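Local atomic coordinates of peroxisomal acyl-coenzyme A oxidase 1 (Arabidopsis thaliana, PDB entry 1W07), a protein that uses its bound FAD to desaturate long- and medium-chain acyl-CoAs to 2-trans-enoyl-CoAs, passing the electrons to oxygen to form hydrogen peroxide. Residues W477-F487 with Y557-H565. The protein carries 1 engineered substitution. Numbering follows the deposited sequence.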
ATOM      1  N   TRP B 477       2.197 -28.098  17.558  1.00 29.01           N
ATOM      2  CA  TRP B 477       1.680 -27.291  16.461  1.00 24.18           C
ATOM      3  C   TRP B 477       2.396 -27.552  15.145  1.00 24.30           C
ATOM      4  O   TRP B 477       2.135 -26.876  14.157  1.00 25.10           O
ATOM      5  CB  TRP B 477       1.742 -25.804  16.817  1.00 24.78           C
ATOM      6  CG  TRP B 477       0.593 -25.369  17.669  1.00 19.97           C
ATOM      7  CD1 TRP B 477       0.638 -24.971  18.975  1.00 25.05           C
ATOM      8  CD2 TRP B 477      -0.772 -25.280  17.268  1.00 22.44           C
ATOM      9  NE1 TRP B 477      -0.620 -24.635  19.416  1.00 25.27           N
ATOM     10  CE2 TRP B 477      -1.507 -24.823  18.386  1.00 25.44           C
ATOM     11  CE3 TRP B 477      -1.451 -25.539  16.071  1.00 24.33           C
ATOM     12  CZ2 TRP B 477      -2.892 -24.623  18.339  1.00 23.70           C
ATOM     13  CZ3 TRP B 477      -2.825 -25.337  16.027  1.00 25.21           C
ATOM     14  CH2 TRP B 477      -3.527 -24.887  17.152  1.00 21.34           C
ATOM     15  N   LEU B 478       3.304 -28.530  15.136  1.00 24.59           N
ATOM     16  CA  LEU B 478       4.034 -28.884  13.915  1.00 23.93           C
ATOM     17  C   LEU B 478       3.407 -30.135  13.317  1.00 25.48           C
ATOM     18  O   LEU B 478       3.860 -30.656  12.299  1.00 25.16           O
ATOM     19  CB  LEU B 478       5.521 -29.122  14.216  1.00 23.84           C
ATOM     20  CG  LEU B 478       6.295 -27.925  14.784  1.00 26.67           C
ATOM     21  CD1 LEU B 478       7.738 -28.341  15.119  1.00 25.98           C
ATOM     22  CD2 LEU B 478       6.253 -26.751  13.782  1.00 22.93           C
ATOM     23  N   ASN B 479       2.351 -30.618  13.960  1.00 24.20           N
ATOM     24  CA  ASN B 479       1.649 -31.802  13.471  1.00 26.33           C
ATOM     25  C   ASN B 479       0.581 -31.376  12.460  1.00 24.96           C
ATOM     26  O   ASN B 479      -0.289 -30.560  12.773  1.00 24.04           O
ATOM     27  CB  ASN B 479       1.007 -32.541  14.636  1.00 28.70           C
ATOM     28  CG  ASN B 479       0.392 -33.849  14.218  1.00 32.69           C
ATOM     29  OD1 ASN B 479      -0.564 -33.879  13.448  1.00 33.99           O
ATOM     30  ND2 ASN B 479       0.955 -34.948  14.705  1.00 40.36           N
ATOM     31  N   PRO B 480       0.630 -31.932  11.238  1.00 25.79           N
ATOM     32  CA  PRO B 480      -0.330 -31.606  10.178  1.00 26.12           C
ATOM     33  C   PRO B 480      -1.810 -31.797  10.540  1.00 29.26           C
ATOM     34  O   PRO B 480      -2.652 -30.983  10.160  1.00 29.89           O
ATOM     35  CB  PRO B 480       0.121 -32.487   9.013  1.00 23.82           C
ATOM     36  CG  PRO B 480       0.739 -33.661   9.687  1.00 22.76           C
ATOM     37  CD  PRO B 480       1.519 -33.033  10.821  1.00 24.50           C
ATOM     38  N   ASP B 481      -2.125 -32.865  11.268  1.00 28.77           N
ATOM     39  CA  ASP B 481      -3.505 -33.125  11.670  1.00 28.59           C
ATOM     40  C   ASP B 481      -4.000 -32.105  12.697  1.00 27.31           C
ATOM     41  O   ASP B 481      -5.181 -31.761  12.732  1.00 24.57           O
ATOM     42  CB  ASP B 481      -3.626 -34.541  12.246  1.00 33.26           C
ATOM     43  CG  ASP B 481      -3.330 -35.605  11.220  1.00 36.15           C
ATOM     44  OD1 ASP B 481      -3.993 -35.591  10.163  1.00 40.83           O
ATOM     45  OD2 ASP B 481      -2.443 -36.453  11.456  1.00 42.67           O
ATOM     46  N   VAL B 482      -3.089 -31.630  13.535  1.00 23.68           N
ATOM     47  CA  VAL B 482      -3.457 -30.657  14.553  1.00 24.66           C
ATOM     48  C   VAL B 482      -3.757 -29.310  13.879  1.00 24.96           C
ATOM     49  O   VAL B 482      -4.699 -28.591  14.254  1.00 23.33           O
ATOM     50  CB  VAL B 482      -2.316 -30.468  15.582  1.00 22.11           C
ATOM     51  CG1 VAL B 482      -2.645 -29.328  16.499  1.00 20.55           C
ATOM     52  CG2 VAL B 482      -2.113 -31.766  16.396  1.00 23.15           C
ATOM     53  N   VAL B 483      -2.957 -28.972  12.877  1.00 25.17           N
ATOM     54  CA  VAL B 483      -3.141 -27.723  12.165  1.00 23.32           C
ATOM     55  C   VAL B 483      -4.400 -27.784  11.315  1.00 20.91           C
ATOM     56  O   VAL B 483      -5.235 -26.893  11.390  1.00 23.24           O
ATOM     57  CB  VAL B 483      -1.912 -27.416  11.277  1.00 23.15           C
ATOM     58  CG1 VAL B 483      -2.184 -26.188  10.404  1.00 18.14           C
ATOM     59  CG2 VAL B 483      -0.700 -27.179  12.164  1.00 17.56           C
ATOM     60  N   LEU B 484      -4.544 -28.841  10.526  1.00 22.33           N
ATOM     61  CA  LEU B 484      -5.709 -28.983   9.667  1.00 24.83           C
ATOM     62  C   LEU B 484      -7.001 -28.950  10.458  1.00 26.65           C
ATOM     63  O   LEU B 484      -7.956 -28.273  10.072  1.00 26.91           O
ATOM     64  CB  LEU B 484      -5.638 -30.277   8.851  1.00 26.39           C
ATOM     65  CG  LEU B 484      -4.716 -30.266   7.633  1.00 27.01           C
ATOM     66  CD1 LEU B 484      -4.681 -31.645   6.998  1.00 28.06           C
ATOM     67  CD2 LEU B 484      -5.219 -29.240   6.632  1.00 29.87           C
ATOM     68  N   GLU B 485      -7.035 -29.685  11.564  1.00 26.59           N
ATOM     69  CA  GLU B 485      -8.223 -29.730  12.409  1.00 28.26           C
ATOM     70  C   GLU B 485      -8.586 -28.330  12.876  1.00 26.78           C
ATOM     71  O   GLU B 485      -9.744 -27.926  12.819  1.00 26.66           O
ATOM     72  CB  GLU B 485      -7.982 -30.629  13.625  1.00 30.79           C
ATOM     73  CG  GLU B 485      -9.157 -30.684  14.583  1.00 33.64           C
ATOM     74  CD  GLU B 485      -8.855 -31.495  15.827  1.00 36.75           C
ATOM     75  OE1 GLU B 485      -7.890 -31.151  16.547  1.00 38.10           O
ATOM     76  OE2 GLU B 485      -9.585 -32.472  16.086  1.00 37.76           O
ATOM     77  N   ALA B 486      -7.588 -27.594  13.344  1.00 22.96           N
ATOM     78  CA  ALA B 486      -7.814 -26.233  13.812  1.00 21.89           C
ATOM     79  C   ALA B 486      -8.395 -25.336  12.718  1.00 20.30           C
ATOM     80  O   ALA B 486      -9.379 -24.635  12.954  1.00 18.66           O
ATOM     81  CB  ALA B 486      -6.522 -25.642  14.321  1.00 23.24           C
ATOM     82  N   PHE B 487      -7.794 -25.348  11.527  1.00 21.94           N
ATOM     83  CA  PHE B 487      -8.285 -24.512  10.421  1.00 21.89           C
ATOM     84  C   PHE B 487      -9.643 -24.957   9.869  1.00 22.15           C
ATOM     85  O   PHE B 487     -10.458 -24.121   9.484  1.00 23.06           O
ATOM     86  CB  PHE B 487      -7.266 -24.465   9.277  1.00 23.13           C
ATOM     87  CG  PHE B 487      -6.181 -23.437   9.470  1.00 22.08           C
ATOM     88  CD1 PHE B 487      -5.181 -23.622  10.420  1.00 21.96           C
ATOM     89  CD2 PHE B 487      -6.179 -22.268   8.716  1.00 22.48           C
ATOM     90  CE1 PHE B 487      -4.199 -22.658  10.619  1.00 19.38           C
ATOM     91  CE2 PHE B 487      -5.203 -21.297   8.902  1.00 21.84           C
ATOM     92  CZ  PHE B 487      -4.210 -21.493   9.859  1.00 23.36           C
ATOM     93  N   TYR B 557       4.645 -24.410   8.276  1.00 15.30           N
ATOM     94  CA  TYR B 557       4.039 -24.128   9.566  1.00 15.62           C
ATOM     95  C   TYR B 557       4.125 -22.678  10.005  1.00 14.94           C
ATOM     96  O   TYR B 557       3.350 -22.244  10.863  1.00 16.87           O
ATOM     97  CB  TYR B 557       4.573 -25.093  10.633  1.00 16.51           C
ATOM     98  CG  TYR B 557       4.090 -26.495  10.372  1.00 19.69           C
ATOM     99  CD1 TYR B 557       4.832 -27.370   9.576  1.00 18.21           C
ATOM    100  CD2 TYR B 557       2.829 -26.911  10.809  1.00 20.43           C
ATOM    101  CE1 TYR B 557       4.323 -28.617   9.213  1.00 25.29           C
ATOM    102  CE2 TYR B 557       2.319 -28.158  10.448  1.00 21.83           C
ATOM    103  CZ  TYR B 557       3.060 -28.998   9.652  1.00 23.04           C
ATOM    104  OH  TYR B 557       2.505 -30.193   9.250  1.00 24.81           O
ATOM    105  N   ILE B 558       5.055 -21.927   9.421  1.00 14.86           N
ATOM    106  CA  ILE B 558       5.162 -20.495   9.699  1.00 15.62           C
ATOM    107  C   ILE B 558       3.911 -19.857   9.086  1.00 14.21           C
ATOM    108  O   ILE B 558       3.263 -19.021   9.709  1.00 13.43           O
ATOM    109  CB  ILE B 558       6.407 -19.843   9.017  1.00 15.40           C
ATOM    110  CG1 ILE B 558       7.665 -20.092   9.854  1.00 20.17           C
ATOM    111  CG2 ILE B 558       6.158 -18.330   8.803  1.00 12.95           C
ATOM    112  CD1 ILE B 558       8.943 -19.543   9.226  1.00 19.41           C
ATOM    113  N   TYR B 559       3.578 -20.249   7.859  1.00 12.99           N
ATOM    114  CA  TYR B 559       2.394 -19.703   7.181  1.00 14.98           C
ATOM    115  C   TYR B 559       1.131 -19.972   8.028  1.00 16.72           C
ATOM    116  O   TYR B 559       0.374 -19.053   8.366  1.00 12.15           O
ATOM    117  CB  TYR B 559       2.256 -20.341   5.781  1.00 14.86           C
ATOM    118  CG  TYR B 559       1.065 -19.852   4.964  1.00 13.06           C
ATOM    119  CD1 TYR B 559       1.000 -18.540   4.472  1.00 18.48           C
ATOM    120  CD2 TYR B 559      -0.032 -20.678   4.756  1.00 14.26           C
ATOM    121  CE1 TYR B 559      -0.152 -18.064   3.797  1.00 14.71           C
ATOM    122  CE2 TYR B 559      -1.178 -20.220   4.097  1.00 13.88           C
ATOM    123  CZ  TYR B 559      -1.241 -18.931   3.623  1.00 17.05           C
ATOM    124  OH  TYR B 559      -2.392 -18.527   2.972  1.00 14.49           O
ATOM    125  N   ALA B 560       0.929 -21.233   8.394  1.00 17.14           N
ATOM    126  CA  ALA B 560      -0.227 -21.631   9.182  1.00 18.98           C
ATOM    127  C   ALA B 560      -0.282 -20.970  10.559  1.00 17.04           C
ATOM    128  O   ALA B 560      -1.300 -20.383  10.938  1.00 19.07           O
ATOM    129  CB  ALA B 560      -0.256 -23.151   9.326  1.00 17.58           C
ATOM    130  N   LEU B 561       0.807 -21.057  11.309  1.00 15.00           N
ATOM    131  CA  LEU B 561       0.844 -20.475  12.645  1.00 16.71           C
ATOM    132  C   LEU B 561       0.741 -18.959  12.618  1.00 18.70           C
ATOM    133  O   LEU B 561       0.239 -18.353  13.566  1.00 14.78           O
ATOM    134  CB  LEU B 561       2.119 -20.900  13.377  1.00 17.80           C
ATOM    135  CG  LEU B 561       2.280 -22.407  13.612  1.00 20.75           C
ATOM    136  CD1 LEU B 561       3.575 -22.688  14.374  1.00 19.74           C
ATOM    137  CD2 LEU B 561       1.077 -22.914  14.390  1.00 24.66           C
ATOM    138  N   TYR B 562       1.217 -18.337  11.540  1.00 19.07           N
ATOM    139  CA  TYR B 562       1.127 -16.889  11.421  1.00 15.81           C
ATOM    140  C   TYR B 562      -0.330 -16.483  11.247  1.00 14.92           C
ATOM    141  O   TYR B 562      -0.795 -15.526  11.865  1.00 15.33           O
ATOM    142  CB  TYR B 562       1.936 -16.392  10.220  1.00 20.61           C
ATOM    143  CG  TYR B 562       1.780 -14.908  10.010  1.00 21.10           C
ATOM    144  CD1 TYR B 562       2.368 -14.004  10.891  1.00 24.65           C
ATOM    145  CD2 TYR B 562       1.016 -14.408   8.958  1.00 24.46           C
ATOM    146  CE1 TYR B 562       2.200 -12.640  10.736  1.00 27.56           C
ATOM    147  CE2 TYR B 562       0.844 -13.037   8.786  1.00 24.90           C
ATOM    148  CZ  TYR B 562       1.439 -12.163   9.684  1.00 27.77           C
ATOM    149  OH  TYR B 562       1.276 -10.803   9.549  1.00 31.93           O
ATOM    150  N   LEU B 563      -1.048 -17.209  10.396  1.00 15.01           N
ATOM    151  CA  LEU B 563      -2.461 -16.905  10.155  1.00 16.66           C
ATOM    152  C   LEU B 563      -3.281 -17.207  11.406  1.00 18.00           C
ATOM    153  O   LEU B 563      -4.226 -16.483  11.732  1.00 17.40           O
ATOM    154  CB  LEU B 563      -2.996 -17.716   8.972  1.00 15.94           C
ATOM    155  CG  LEU B 563      -2.534 -17.330   7.550  1.00 16.92           C
ATOM    156  CD1 LEU B 563      -3.197 -18.254   6.531  1.00 12.65           C
ATOM    157  CD2 LEU B 563      -2.902 -15.879   7.258  1.00 17.55           C
ATOM    158  N   LEU B 564      -2.924 -18.271  12.119  1.00 17.11           N
ATOM    159  CA  LEU B 564      -3.642 -18.606  13.340  1.00 15.68           C
ATOM    160  C   LEU B 564      -3.527 -17.431  14.311  1.00 16.90           C
ATOM    161  O   LEU B 564      -4.505 -17.010  14.925  1.00 18.48           O
ATOM    162  CB  LEU B 564      -3.049 -19.873  13.956  1.00 19.29           C
ATOM    163  CG  LEU B 564      -3.884 -20.541  15.065  1.00 23.57           C
ATOM    164  CD1 LEU B 564      -3.563 -22.015  15.135  1.00 25.54           C
ATOM    165  CD2 LEU B 564      -3.593 -19.881  16.382  1.00 23.91           C
ATOM    166  N   HIS B 565      -2.323 -16.894  14.441  1.00 15.41           N
ATOM    167  CA  HIS B 565      -2.092 -15.764  15.326  1.00 15.75           C
ATOM    168  C   HIS B 565      -2.810 -14.510  14.831  1.00 17.43           C
ATOM    169  O   HIS B 565      -3.474 -13.810  15.606  1.00 16.23           O
ATOM    170  CB  HIS B 565      -0.586 -15.505  15.451  1.00 21.20           C
ATOM    171  CG  HIS B 565      -0.237 -14.353  16.336  1.00 19.64           C
ATOM    172  ND1 HIS B 565      -0.245 -13.047  15.896  1.00 25.29           N
ATOM    173  CD2 HIS B 565       0.132 -14.311  17.638  1.00 23.83           C
ATOM    174  CE1 HIS B 565       0.113 -12.249  16.887  1.00 23.94           C
ATOM    175  NE2 HIS B 565       0.344 -12.991  17.956  1.00 27.31           N
TER
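Tyr557 packs its ring against Leu478 and Pro480 where the chain enters helix 480-503. Leu478 covers one face by a CH-pi contact, its CA 4.1 Å from the ring centroid and its O 3.2 Å from Tyr557 CZ. Val483 CG2 meets the ring edge in its plane, 3.6 Å from Tyr557 CE2, and the phenol end reaches Pro480, whose CB is 3.3 Å from Tyr557 OH. Trp477 O is buried without a partner, 3.4 Å from Tyr557 CD2. Asn479 is the N-cap: its OD1 accepts from Asp481 N at 2.9 Å and weakly from Val482 N. Helices 480-503 and 548-566 pack in the all-helical C-terminal part of the acyl-CoA oxidase fold, their short segments inclined by 36° with the axes 11.1 Å apart at closest approach. Between them the side-chain packing is largely apolar. Val483, with CG1 anti to the backbone N (chi1 173°), sets that methyl against Ala560 CB, while Phe487 presents its ring edge to Ala560 O. Leu561 CD2 and Leu564 CD1 approach the indole of Trp477 obliquely from the same side, the latter 3.5 Å from Trp477 CH2; Val482 CG1 lies over the other face, and Trp477 NE1 is hydrogen-bonded to Gln581 O.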